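Local coordinates for Lin2722 protein (Listeria innocua, PDB 3DS8), which is of unknown function but belongs to an alpha/beta-hydrolase family and is therefore probably a serine hydrolase of unidentified substrate, at residues A[18-23]-A[61-66]; A[223-226]-A[230-233]. All blocks are in the same frame, centred on the assembly; numbering follows the deposited sequence.

Contact 1: residues A[18-23]-A[61-66]; sequences SLDKMA and IIKFGF. With SO4 (sulfate ion), chain C.
Asp20 OD1 receives the ammonium group of Lys63 in a salt bridge, NZ to OD1 3.0 Å. The nitrogen comes from above the carboxylate, 55° out of its plane, and the two side chains cross at about a right angle. Lys63 is extended beyond CG, which carries NZ from strand 61-66 to the first turn of helix 20-30. One water closes the pair into a small ring: it donates to Asp20 OD2 at 3.0 Å and accepts a weak bond from Lys63 NZ. Deeper in the contact the lysine stem is used as an apolar surface, with Ala23 CB resting 3.7 Å from Lys63 CE. The same methyl is also met by Ile61 CD1, 4.2 Å from Ala23 CB and roughly at right angles to the lysine contact; CD1 also reaches the Ala23 carbonyl. Leu8 of the adjacent strand 6-9 touches both Ala23 and Ile61. In the loop just before the helix, Ser18 OG donates to sulfate O3 at 2.8 Å, and Gly11 N binds the same ion. Helix 20-30 thus packs on the parallel part of the sheet, against strands 6-9 and 61-66, as one of the helices flanking the central sheet of an alpha/beta-hydrolase fold.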
loop_
_atom_site.group_PDB
_atom_site.type_symbol
_atom_site.label_atom_id
_atom_site.label_comp_id
_atom_site.label_asym_id
_atom_site.label_seq_id
_atom_site.Cartn_x
_atom_site.Cartn_y
_atom_site.Cartn_z
ATOM N N SER A 18 -3.623 11.544 -7.221
ATOM C CA SER A 18 -2.443 10.886 -7.748
ATOM C C SER A 18 -2.717 9.464 -8.296
ATOM O O SER A 18 -1.990 9.003 -9.175
ATOM C CB SER A 18 -1.379 10.784 -6.675
ATOM O OG SER A 18 -0.779 12.033 -6.317
ATOM N N LEU A 19 -3.670 8.735 -7.716
ATOM C CA LEU A 19 -3.979 7.366 -8.173
ATOM C C LEU A 19 -5.260 7.349 -9.048
ATOM O O LEU A 19 -5.940 6.325 -9.169
ATOM C CB LEU A 19 -4.085 6.380 -7.005
ATOM C CG LEU A 19 -2.745 5.832 -6.518
ATOM C CD1 LEU A 19 -1.830 6.948 -5.910
ATOM C CD2 LEU A 19 -2.938 4.642 -5.495
ATOM N N ASP A 20 -5.567 8.469 -9.680
ATOM C CA ASP A 20 -6.752 8.531 -10.550
ATOM C C ASP A 20 -6.680 7.621 -11.773
ATOM O O ASP A 20 -7.730 7.218 -12.286
ATOM C CB ASP A 20 -7.064 9.959 -10.992
ATOM C CG ASP A 20 -7.856 10.762 -9.928
ATOM O OD1 ASP A 20 -8.284 10.216 -8.876
ATOM O OD2 ASP A 20 -8.073 11.947 -10.172
ATOM N N LYS A 21 -5.491 7.275 -12.268
ATOM C CA LYS A 21 -5.487 6.397 -13.440
ATOM C C LYS A 21 -6.074 5.052 -13.017
ATOM O O LYS A 21 -6.986 4.506 -13.680
ATOM C CB LYS A 21 -4.128 6.249 -14.062
ATOM C CG LYS A 21 -4.136 5.429 -15.354
ATOM C CD LYS A 21 -2.760 5.247 -15.930
ATOM C CE LYS A 21 -2.754 4.457 -17.254
ATOM N NZ LYS A 21 -1.379 4.241 -17.815
HETATM N N MSE A 22 -5.529 4.530 -11.934
HETATM C CA MSE A 22 -6.037 3.307 -11.317
HETATM C C MSE A 22 -7.512 3.390 -10.960
HETATM O O MSE A 22 -8.314 2.517 -11.326
HETATM C CB MSE A 22 -5.253 2.991 -10.047
HETATM C CG MSE A 22 -5.721 1.726 -9.425
HETATM SE SE MSE A 22 -4.588 1.416 -7.870
HETATM C CE MSE A 22 -2.912 0.905 -8.824
ATOM N N ALA A 23 -7.889 4.444 -10.242
ATOM C CA ALA A 23 -9.273 4.598 -9.846
ATOM C C ALA A 23 -10.226 4.623 -11.030
ATOM O O ALA A 23 -11.304 3.993 -10.992
ATOM C CB ALA A 23 -9.451 5.826 -8.960
ATOM N N ILE A 61 -14.351 3.493 -3.525
ATOM C CA ILE A 61 -12.995 4.000 -3.490
ATOM C C ILE A 61 -12.898 5.259 -2.600
ATOM O O ILE A 61 -13.697 6.211 -2.705
ATOM C CB ILE A 61 -12.491 4.259 -4.923
ATOM C CG1 ILE A 61 -12.353 2.915 -5.663
ATOM C CG2 ILE A 61 -11.144 5.052 -4.924
ATOM C CD1 ILE A 61 -12.042 3.095 -7.128
ATOM N N ILE A 62 -11.920 5.245 -1.712
ATOM C CA ILE A 62 -11.584 6.414 -0.904
ATOM C C ILE A 62 -10.264 7.005 -1.402
ATOM O O ILE A 62 -9.176 6.458 -1.186
ATOM C CB ILE A 62 -11.493 6.064 0.593
ATOM C CG1 ILE A 62 -12.712 5.236 1.050
ATOM C CG2 ILE A 62 -11.226 7.369 1.441
ATOM C CD1 ILE A 62 -14.085 5.864 0.927
ATOM N N LYS A 63 -10.373 8.096 -2.134
ATOM C CA LYS A 63 -9.204 8.793 -2.643
ATOM C C LYS A 63 -8.676 9.662 -1.514
ATOM O O LYS A 63 -9.292 10.643 -1.131
ATOM C CB LYS A 63 -9.572 9.633 -3.862
ATOM C CG LYS A 63 -10.136 8.799 -4.992
ATOM C CD LYS A 63 -10.359 9.629 -6.263
ATOM C CE LYS A 63 -10.944 8.792 -7.360
ATOM N NZ LYS A 63 -11.246 9.624 -8.567
ATOM N N PHE A 64 -7.516 9.307 -1.006
ATOM C CA PHE A 64 -7.022 9.942 0.213
ATOM C C PHE A 64 -5.901 10.943 -0.058
ATOM O O PHE A 64 -5.013 10.683 -0.869
ATOM C CB PHE A 64 -6.560 8.874 1.207
ATOM C CG PHE A 64 -6.521 9.359 2.601
ATOM C CD1 PHE A 64 -7.655 9.298 3.390
ATOM C CD2 PHE A 64 -5.368 9.913 3.120
ATOM C CE1 PHE A 64 -7.653 9.775 4.676
ATOM C CE2 PHE A 64 -5.344 10.391 4.422
ATOM C CZ PHE A 64 -6.492 10.331 5.206
ATOM N N GLY A 65 -5.908 12.068 0.654
ATOM C CA GLY A 65 -4.849 13.036 0.495
ATOM C C GLY A 65 -4.329 13.525 1.827
ATOM O O GLY A 65 -5.099 13.891 2.674
ATOM N N PHE A 66 -3.014 13.570 1.977
ATOM C CA PHE A 66 -2.370 14.263 3.097
ATOM C C PHE A 66 -1.923 15.659 2.677
ATOM O O PHE A 66 -1.073 15.800 1.785
ATOM C CB PHE A 66 -1.136 13.485 3.532
ATOM C CG PHE A 66 -1.427 12.142 4.116
ATOM C CD1 PHE A 66 -1.877 12.036 5.409
ATOM C CD2 PHE A 66 -1.264 10.982 3.370
ATOM C CE1 PHE A 66 -2.147 10.787 5.977
ATOM C CE2 PHE A 66 -1.581 9.743 3.902
ATOM C CZ PHE A 66 -1.989 9.646 5.242
HETATM S S SO4 C . 2.557 10.329 -6.528
HETATM O O1 SO4 C . 1.752 9.388 -5.993
HETATM O O2 SO4 C . 3.587 9.780 -7.464
HETATM O O3 SO4 C . 1.758 11.290 -7.315
HETATM O O4 SO4 C . 3.302 11.048 -5.450
HETATM O O HOH W 1 -9.975 12.821 -8.086
#

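Contact 2: residues A[223-226]-A[230-233]; sequences QTLH and KSIE
A short-range, buried contact fastens the loop after strand 209-216 to the first turns of helix 229-240, the last helix of this alpha/beta-hydrolase fold. The loop segment follows His222, which with Ser102 and Asp188 has the geometry of a Ser-His-Asp triad, so the turn held here directly trails the probable catalytic histidine. Three residues after His226 the chain is helical, and the two backbones come closest at His226 and Ser231, whose CA atoms are 5.9 Å apart. Ser231 points its CB at the loop, and with OG anti to its own carbonyl carbon (chi1 -76°) the hydroxyl faces the Leu225 carbonyl. Gln215 NE2 of strand 209-216 also bonds to this OG, so the hydroxyl links strand, loop and helix within the buried interior. Beside the hydroxyl lies the Leu225 side chain, its CG 4.1 Å from Ser231 OG; the leucine continues onto Ile130 of strand 123-130 and touches the probable Ser-His-Asp triad. Ile232, one residue further along the helix, packs its CG1 against the next carbonyl of the loop, 3.9 Å from His226 O, and the Ile232 side chain also meets Met22 and Gln25 of helix 20-30. The CB of His226 points away from the helix; the imidazole ring stacks with that of His101, and Gln223 O sits in plane at the ring edge. All four touching residues are buried. The central polar link is short: Ser231 OG donates to Leu225 O over 2.6 Å, with a C=O...donor angle of 154° and the donor tilted 26° from the carbonyl plane.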
loop_
_atom_site.group_PDB
_atom_site.type_symbol
_atom_site.label_atom_id
_atom_site.label_comp_id
_atom_site.label_asym_id
_atom_site.label_seq_id
_atom_site.Cartn_x
_atom_site.Cartn_y
_atom_site.Cartn_z
ATOM N N GLN A 223 8.391 7.242 -10.310
ATOM C CA GLN A 223 7.447 8.346 -10.279
ATOM C C GLN A 223 6.054 7.952 -10.837
ATOM O O GLN A 223 5.026 8.499 -10.399
ATOM C CB GLN A 223 8.023 9.528 -11.075
ATOM C CG GLN A 223 9.180 10.228 -10.384
ATOM C CD GLN A 223 10.609 9.613 -10.562
ATOM O OE1 GLN A 223 10.803 8.513 -11.091
ATOM N NE2 GLN A 223 11.627 10.394 -10.108
ATOM N N THR A 224 6.048 7.014 -11.777
ATOM C CA THR A 224 4.829 6.589 -12.456
ATOM C C THR A 224 4.509 5.093 -12.292
ATOM O O THR A 224 3.695 4.508 -13.038
ATOM C CB THR A 224 4.899 7.010 -13.936
ATOM O OG1 THR A 224 6.104 6.542 -14.561
ATOM C CG2 THR A 224 4.858 8.545 -14.011
ATOM N N LEU A 225 5.160 4.436 -11.342
ATOM C CA LEU A 225 5.020 2.987 -11.216
ATOM C C LEU A 225 3.562 2.546 -10.889
ATOM O O LEU A 225 3.113 1.478 -11.277
ATOM C CB LEU A 225 6.004 2.442 -10.158
ATOM C CG LEU A 225 6.097 0.920 -10.035
ATOM C CD1 LEU A 225 6.573 0.262 -11.326
ATOM C CD2 LEU A 225 7.022 0.563 -8.808
ATOM N N HIS A 226 2.855 3.392 -10.158
ATOM C CA HIS A 226 1.405 3.215 -9.866
ATOM C C HIS A 226 0.472 3.452 -11.083
ATOM O O HIS A 226 -0.744 3.251 -10.951
ATOM C CB HIS A 226 1.001 4.132 -8.743
ATOM C CG HIS A 226 1.118 5.579 -9.088
ATOM N ND1 HIS A 226 2.305 6.157 -9.482
ATOM C CD2 HIS A 226 0.198 6.569 -9.083
ATOM C CE1 HIS A 226 2.100 7.436 -9.740
ATOM N NE2 HIS A 226 0.825 7.712 -9.522
ATOM N N LYS A 230 0.902 -2.878 -16.054
ATOM C CA LYS A 230 1.086 -4.066 -15.229
ATOM C C LYS A 230 0.711 -3.829 -13.755
ATOM O O LYS A 230 0.187 -4.744 -13.097
ATOM C CB LYS A 230 2.525 -4.554 -15.287
ATOM C CG LYS A 230 2.796 -5.763 -14.415
ATOM C CD LYS A 230 1.891 -7.011 -14.798
ATOM C CE LYS A 230 2.396 -8.317 -14.124
ATOM N NZ LYS A 230 1.532 -9.519 -14.510
ATOM N N SER A 231 1.100 -2.676 -13.203
ATOM C CA SER A 231 0.726 -2.321 -11.840
ATOM C C SER A 231 -0.776 -2.341 -11.653
ATOM O O SER A 231 -1.303 -2.922 -10.703
ATOM C CB SER A 231 1.279 -0.948 -11.386
ATOM O OG SER A 231 2.651 -1.083 -11.104
ATOM N N ILE A 232 -1.466 -1.717 -12.575
ATOM C CA ILE A 232 -2.930 -1.637 -12.464
ATOM C C ILE A 232 -3.592 -3.012 -12.644
ATOM O O ILE A 232 -4.519 -3.395 -11.872
ATOM C CB ILE A 232 -3.502 -0.579 -13.423
ATOM C CG1 ILE A 232 -2.974 0.797 -12.972
ATOM C CG2 ILE A 232 -5.044 -0.632 -13.366
ATOM C CD1 ILE A 232 -3.201 1.936 -13.982
ATOM N N GLU A 233 -3.120 -3.775 -13.602
ATOM C CA GLU A 233 -3.621 -5.151 -13.822
ATOM C C GLU A 233 -3.383 -6.024 -12.583
ATOM O O GLU A 233 -4.287 -6.749 -12.143
ATOM C CB GLU A 233 -2.961 -5.779 -15.040
ATOM C CG GLU A 233 -3.290 -5.083 -16.331
ATOM C CD GLU A 233 -2.157 -5.188 -17.389
ATOM O OE1 GLU A 233 -1.358 -6.161 -17.356
ATOM O OE2 GLU A 233 -2.088 -4.289 -18.249
#

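Contacts 1 and 2, with centres about 13 Å apart, meet through His226 and the start of helix 20-30. His226 NE2 lies 3.1 Å from Ser18 O, and His226 CD2 lies 3.8 Å from Leu19 CD1. Further along, the two helices pack directly, with Lys21 CD 3.9 Å from Ile232 CD1, while Met22 CE approaches His226 O at 3.8 Å. The sulfate bound by Ser18 in contact 1 is also about 4 Å from the His226 side chain of contact 2, nearest atoms. Ser18 and His226 therefore both lie beside this ion, and His226 is near the probable nucleophile elbow around Ser102. The sulfate probably comes from the crystallisation liquor, though such ions often mark pockets.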